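Local coordinates for ADP-dependent L-serine kinase SerK (Thermococcus kodakarensis KOD1, PDB 5X0J), which phosphorylates free L-serine with ADP, giving O-phospho-L-serine and AMP, in a magnesium-dependent step of cysteine biosynthesis, at residues A[104-107]-A[108-112]; A[201-205]-A[206-210]. The protein carries 1 engineered substitution. All coordinates share one frame; numbering follows the deposited sequence.

Contact 1: residues A[104-107]-A[108-112]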
ATOM      1  N   PRO A 104       1.419   5.337   6.240  1.00 12.22           N
ATOM      2  CA  PRO A 104       0.692   6.518   5.778  1.00 12.40           C
ATOM      3  C   PRO A 104       1.271   7.760   6.431  1.00 12.68           C
ATOM      4  O   PRO A 104       1.673   7.706   7.600  1.00 12.69           O
ATOM      5  CB  PRO A 104      -0.751   6.282   6.257  1.00 12.32           C
ATOM      6  CG  PRO A 104      -0.814   4.869   6.714  1.00 12.27           C
ATOM      7  CD  PRO A 104       0.567   4.431   7.038  1.00 12.34           C
ATOM      8  N   ALA A 105       1.286   8.867   5.700  1.00 13.12           N
ATOM      9  CA  ALA A 105       1.806  10.140   6.213  1.00 13.42           C
ATOM     10  C   ALA A 105       1.053  11.275   5.564  1.00 13.90           C
ATOM     11  O   ALA A 105       0.483  11.116   4.492  1.00 13.80           O
ATOM     12  CB  ALA A 105       3.290  10.271   5.927  1.00 13.70           C
ATOM     13  N   PHE A 106       1.067  12.439   6.201  1.00 14.35           N
ATOM     14  CA  PHE A 106       0.394  13.584   5.619  1.00 14.90           C
ATOM     15  C   PHE A 106       1.105  14.892   5.846  1.00 15.74           C
ATOM     16  O   PHE A 106       1.805  15.075   6.858  1.00 15.68           O
ATOM     17  CB  PHE A 106      -1.069  13.692   6.075  1.00 14.89           C
ATOM     18  CG  PHE A 106      -1.256  13.973   7.541  1.00 14.95           C
ATOM     19  CD1 PHE A 106      -1.267  15.279   8.023  1.00 15.12           C
ATOM     20  CD2 PHE A 106      -1.462  12.938   8.435  1.00 14.67           C
ATOM     21  CE1 PHE A 106      -1.454  15.536   9.377  1.00 15.39           C
ATOM     22  CE2 PHE A 106      -1.653  13.190   9.785  1.00 14.88           C
ATOM     23  CZ  PHE A 106      -1.651  14.493  10.257  1.00 15.09           C
ATOM     24  N   LYS A 107       0.900  15.786   4.882  1.00 16.67           N
ATOM     25  CA  LYS A 107       1.130  17.206   5.049  1.00 17.64           C
ATOM     26  C   LYS A 107      -0.262  17.808   5.224  1.00 17.62           C
ATOM     27  O   LYS A 107      -1.121  17.676   4.348  1.00 17.22           O
ATOM     28  CB  LYS A 107       1.838  17.792   3.825  1.00 18.59           C
ATOM     29  CG  LYS A 107       2.197  19.264   3.935  1.00 19.68           C
ATOM     30  CD  LYS A 107       3.381  19.513   4.858  1.00 20.61           C
ATOM     31  CE  LYS A 107       3.479  20.986   5.222  1.00 21.84           C
ATOM     32  NZ  LYS A 107       4.528  21.250   6.236  1.00 22.53           N
ATOM     33  N   GLY A 108      -0.482  18.446   6.370  1.00 18.04           N
ATOM     34  CA  GLY A 108      -1.766  19.057   6.692  1.00 18.78           C
ATOM     35  C   GLY A 108      -1.926  19.294   8.175  1.00 19.29           C
ATOM     36  O   GLY A 108      -0.974  19.133   8.951  1.00 19.60           O
ATOM     37  N   ASP A 109      -3.137  19.677   8.570  1.00 20.03           N
ATOM     38  CA  ASP A 109      -3.387  20.093   9.944  1.00 20.85           C
ATOM     39  C   ASP A 109      -3.693  18.897  10.851  1.00 20.05           C
ATOM     40  O   ASP A 109      -4.714  18.222  10.662  1.00 19.60           O
ATOM     41  CB  ASP A 109      -4.541  21.080  10.018  1.00 22.06           C
ATOM     42  CG  ASP A 109      -4.748  21.592  11.423  1.00 23.15           C
ATOM     43  OD1 ASP A 109      -3.875  22.328  11.920  1.00 24.78           O
ATOM     44  OD2 ASP A 109      -5.751  21.231  12.055  1.00 24.20           O
ATOM     45  N   LEU A 110      -2.824  18.669  11.838  1.00 19.88           N
ATOM     46  CA  LEU A 110      -3.006  17.612  12.834  1.00 19.74           C
ATOM     47  C   LEU A 110      -4.391  17.640  13.469  1.00 20.05           C
ATOM     48  O   LEU A 110      -5.073  16.626  13.507  1.00 19.21           O
ATOM     49  CB  LEU A 110      -1.958  17.708  13.944  1.00 19.85           C
ATOM     50  CG  LEU A 110      -2.149  16.723  15.113  1.00 19.63           C
ATOM     51  CD1 LEU A 110      -1.882  15.291  14.646  1.00 19.16           C
ATOM     52  CD2 LEU A 110      -1.276  17.110  16.297  1.00 19.96           C
ATOM     53  N   ASN A 111      -4.794  18.792  13.993  1.00 21.07           N
ATOM     54  CA  ASN A 111      -6.065  18.877  14.716  1.00 21.82           C
ATOM     55  C   ASN A 111      -7.268  18.483  13.855  1.00 21.04           C
ATOM     56  O   ASN A 111      -8.166  17.787  14.324  1.00 20.54           O
ATOM     57  CB  ASN A 111      -6.263  20.274  15.326  1.00 23.56           C
ATOM     58  CG  ASN A 111      -5.243  20.594  16.419  1.00 24.98           C
ATOM     59  OD1 ASN A 111      -4.602  19.707  16.991  1.00 25.93           O
ATOM     60  ND2 ASN A 111      -5.102  21.880  16.723  1.00 26.68           N
ATOM     61  N   GLU A 112      -7.260  18.889  12.590  1.00 20.92           N
ATOM     62  CA  GLU A 112      -8.306  18.496  11.646  1.00 20.95           C
ATOM     63  C   GLU A 112      -8.338  16.976  11.418  1.00 19.10           C
ATOM     64  O   GLU A 112      -9.412  16.370  11.395  1.00 18.39           O
ATOM     65  CB  GLU A 112      -8.104  19.208  10.309  1.00 22.61           C
ATOM     66  CG  GLU A 112      -9.300  19.146   9.379  1.00 24.37           C
ATOM     67  CD  GLU A 112      -9.142  20.040   8.158  1.00 26.05           C
ATOM     68  OE1 GLU A 112      -7.988  20.301   7.723  1.00 28.22           O
ATOM     69  OE2 GLU A 112     -10.175  20.488   7.638  1.00 28.31           O
TER
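Phe-106 turns the edge of its ring to the backbone that follows it round the corner. Phe-106 CE1 lies 3.7 Å from Gly-108 O, which sits near the ring plane, and Gly-108 N and Leu-110 N also come up at the edge. A chi1 of 66°, with CG between the backbone N and the carbonyl carbon, brings the ring edge to these atoms. The one apolar touch is slight, Phe-106 CZ just reaching Leu-110 CD1 at 4.5 Å. With an alanine in place of Phe-106, the backbone of Gly-108 would probably lose the ring edge beside it and Leu-110 CD1 this aromatic neighbour.

The polar part is a helix cap. Asp-109 is the N-cap of helix 110-119, and its OD2 accepts from Glu-112 N at 2.8 Å; the N-H meets the anti side of the carboxylate, 28° out of its plane. Just before the cap, Gly-108 N bonds to Asp-195, whose carboxylate also forms a salt bridge with Lys-107 NZ; Gly-192 O is a further acceptor for that amine.

Residues 104-112 carry the chain from strand 98-107 into helix 110-119. Phe-106 and Leu-110 both pack on Leu-143 of strand 141-144, while Phe-198 and Tyr-196 of strand 196-199 touch Phe-106 and Leu-110 respectively.

Contact 2: residues A[201-205]-A[206-210]; sequences KAPTK and EEVME
The carboxylate of Glu-207 is approached from above its plane by the backbone N-H of Thr-204, which bonds to OE1 at 3.0 Å from 50° out of that plane. A water donates a hydrogen bond to the same oxygen, 2.9 Å from Glu-207 OE1, and another to Ala-202 O. In the conformer given, Lys-201 NZ donates to this water, but the lysine has a second conformer, so its link to the glutamate is provisional. The methyl Thr-204 CG2 lies 3.9 Å from Glu-207 OE1.

The return bond runs from Glu-207 N to Thr-204 OG1, 3.2 Å long and fairly straight at 161°. Thr-204 can accept it because chi1 of 71° sets OG1 between its own N and carbonyl carbon, turned to the first turn of helix 205-213. Together the two bonds make a capping box, with Thr-204 as N-cap. The i to i+4 backbone bonds of the helix begin here: Val-208 N donates to Thr-204 O, and Met-209 N to Lys-205 O.

Apolar contact is left to Pro-203, whose CB meets Val-208 CG2 at 4.1 Å; Val-208 CG2 also lies 3.3 Å from Thr-204 O. Tyr-218 touches both Pro-203 and Glu-207, and Lys-205 NZ reaches over to the carbonyls of Val-97 and Tyr-92.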
ATOM      1  N   LYS A 201       3.172  -2.048  12.836  0.70 13.52           N
ATOM      2  CA  LYS A 201       3.937  -3.280  12.654  0.70 14.00           C
ATOM      3  C   LYS A 201       3.624  -3.834  11.272  0.70 14.17           C
ATOM      4  O   LYS A 201       2.496  -3.717  10.795  0.70 14.32           O
ATOM      5  CB  LYS A 201       3.568  -4.305  13.734  0.70 14.43           C
ATOM      6  CG  LYS A 201       4.390  -5.591  13.726  0.70 14.97           C
ATOM      7  CD  LYS A 201       3.851  -6.604  14.731  0.70 15.59           C
ATOM      8  CE  LYS A 201       4.714  -7.860  14.785  0.70 16.06           C
ATOM      9  NZ  LYS A 201       4.809  -8.570  13.480  0.70 16.46           N
ATOM     10  N   ALA A 202       4.628  -4.418  10.630  1.00 14.26           N
ATOM     11  CA  ALA A 202       4.424  -5.057   9.337  1.00 14.56           C
ATOM     12  C   ALA A 202       3.760  -6.418   9.521  1.00 15.04           C
ATOM     13  O   ALA A 202       3.966  -7.088  10.530  1.00 15.08           O
ATOM     14  CB  ALA A 202       5.751  -5.244   8.644  1.00 14.56           C
ATOM     15  N   PRO A 203       2.993  -6.862   8.519  1.00 15.80           N
ATOM     16  CA  PRO A 203       2.466  -8.212   8.529  1.00 16.08           C
ATOM     17  C   PRO A 203       3.583  -9.202   8.208  1.00 16.26           C
ATOM     18  O   PRO A 203       4.638  -8.785   7.714  1.00 16.07           O
ATOM     19  CB  PRO A 203       1.462  -8.187   7.377  1.00 16.32           C
ATOM     20  CG  PRO A 203       2.066  -7.254   6.410  1.00 16.26           C
ATOM     21  CD  PRO A 203       2.744  -6.193   7.230  1.00 15.86           C
ATOM     22  N   THR A 204       3.362 -10.480   8.500  1.00 16.87           N
ATOM     23  CA  THR A 204       4.223 -11.548   7.974  1.00 17.17           C
ATOM     24  C   THR A 204       3.568 -12.203   6.751  1.00 17.24           C
ATOM     25  O   THR A 204       2.353 -12.108   6.540  1.00 16.87           O
ATOM     26  CB  THR A 204       4.504 -12.623   9.027  1.00 18.00           C
ATOM     27  OG1 THR A 204       3.312 -13.375   9.250  1.00 18.60           O
ATOM     28  CG2 THR A 204       4.984 -11.997  10.334  1.00 18.14           C
ATOM     29  N   LYS A 205       4.384 -12.877   5.951  1.00 17.35           N
ATOM     30  CA  LYS A 205       3.882 -13.562   4.759  1.00 17.61           C
ATOM     31  C   LYS A 205       2.862 -14.644   5.108  1.00 18.52           C
ATOM     32  O   LYS A 205       1.861 -14.810   4.404  1.00 18.34           O
ATOM     33  CB  LYS A 205       5.033 -14.154   3.951  1.00 17.18           C
ATOM     34  CG  LYS A 205       5.914 -13.105   3.289  1.00 16.67           C
ATOM     35  CD  LYS A 205       6.803 -13.705   2.214  1.00 16.31           C
ATOM     36  CE  LYS A 205       7.777 -14.712   2.798  1.00 16.31           C
ATOM     37  NZ  LYS A 205       8.706 -15.292   1.795  1.00 16.24           N
ATOM     38  N   GLU A 206       3.106 -15.361   6.204  1.00 19.79           N
ATOM     39  CA  GLU A 206       2.161 -16.388   6.641  1.00 20.97           C
ATOM     40  C   GLU A 206       0.808 -15.743   7.018  1.00 20.59           C
ATOM     41  O   GLU A 206      -0.237 -16.262   6.637  1.00 20.56           O
ATOM     42  CB  GLU A 206       2.752 -17.249   7.776  1.00 22.61           C
ATOM     43  CG  GLU A 206       3.962 -18.112   7.374  1.00 24.15           C
ATOM     44  CD  GLU A 206       3.644 -19.365   6.537  1.00 25.85           C
ATOM     45  OE1 GLU A 206       2.482 -19.595   6.132  1.00 27.53           O
ATOM     46  OE2 GLU A 206       4.579 -20.151   6.251  1.00 28.28           O
ATOM     47  N   GLU A 207       0.840 -14.588   7.687  1.00 20.18           N
ATOM     48  CA  GLU A 207      -0.388 -13.835   8.007  1.00 20.02           C
ATOM     49  C   GLU A 207      -1.124 -13.343   6.753  1.00 19.52           C
ATOM     50  O   GLU A 207      -2.349 -13.379   6.700  1.00 20.02           O
ATOM     51  CB  GLU A 207      -0.086 -12.647   8.929  1.00 20.11           C
ATOM     52  CG  GLU A 207       0.319 -13.064  10.339  1.00 20.77           C
ATOM     53  CD  GLU A 207       0.942 -11.940  11.156  1.00 20.90           C
ATOM     54  OE1 GLU A 207       1.220 -10.838  10.629  1.00 20.49           O
ATOM     55  OE2 GLU A 207       1.157 -12.160  12.369  1.00 22.00           O
ATOM     56  N   VAL A 208      -0.377 -12.908   5.745  1.00 18.83           N
ATOM     57  CA  VAL A 208      -0.990 -12.424   4.505  1.00 18.41           C
ATOM     58  C   VAL A 208      -1.769 -13.542   3.815  1.00 19.20           C
ATOM     59  O   VAL A 208      -2.926 -13.347   3.451  1.00 18.56           O
ATOM     60  CB  VAL A 208       0.053 -11.829   3.531  1.00 17.87           C
ATOM     61  CG1 VAL A 208      -0.593 -11.453   2.197  1.00 17.69           C
ATOM     62  CG2 VAL A 208       0.739 -10.607   4.133  1.00 17.62           C
ATOM     63  N   MET A 209      -1.131 -14.695   3.628  1.00 19.86           N
ATOM     64  CA  MET A 209      -1.795 -15.807   2.942  1.00 21.25           C
ATOM     65  C   MET A 209      -2.955 -16.347   3.776  1.00 21.95           C
ATOM     66  O   MET A 209      -4.022 -16.630   3.227  1.00 21.95           O
ATOM     67  CB  MET A 209      -0.812 -16.932   2.574  1.00 22.01           C
ATOM     68  CG  MET A 209      -1.344 -17.892   1.512  1.00 22.78           C
ATOM     69  SD  MET A 209      -1.670 -17.100  -0.080  1.00 24.01           S
ATOM     70  CE  MET A 209      -0.031 -17.104  -0.792  1.00 23.60           C
ATOM     71  N   GLU A 210      -2.754 -16.463   5.087  1.00 22.51           N
ATOM     72  CA  GLU A 210      -3.838 -16.834   6.015  1.00 23.27           C
ATOM     73  C   GLU A 210      -5.065 -15.917   5.859  1.00 23.71           C
ATOM     74  O   GLU A 210      -6.197 -16.405   5.784  1.00 24.52           O
ATOM     75  CB  GLU A 210      -3.345 -16.827   7.468  1.00 23.61           C
TER
HETATM   76  O   HOH W   1       2.348  -8.679  12.228  1.00 26.12           O

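Overall arrangement
Contact 1 lies where strand 98-107 gives way to helix 110-119, contact 2 where the loop after strand 196-199 enters helix 205-213, and each has an N-cap side chain at the helix start. They come in series along the chain, with centres 28 Å apart and nearest atoms about 9 Å apart, so they do not touch. The sheet relates them: strand 98-107 pairs antiparallel with strand 196-199. Contact 1 lies at the surface, away from the annotated sites. Contact 2 is nearer the pocket: the Val-208 side chain is about 4 Å from that of Thr-223, which binds O-phospho-L-serine, about 8 Å from the bound phosphoserine and about 13 Å from the magnesium ion.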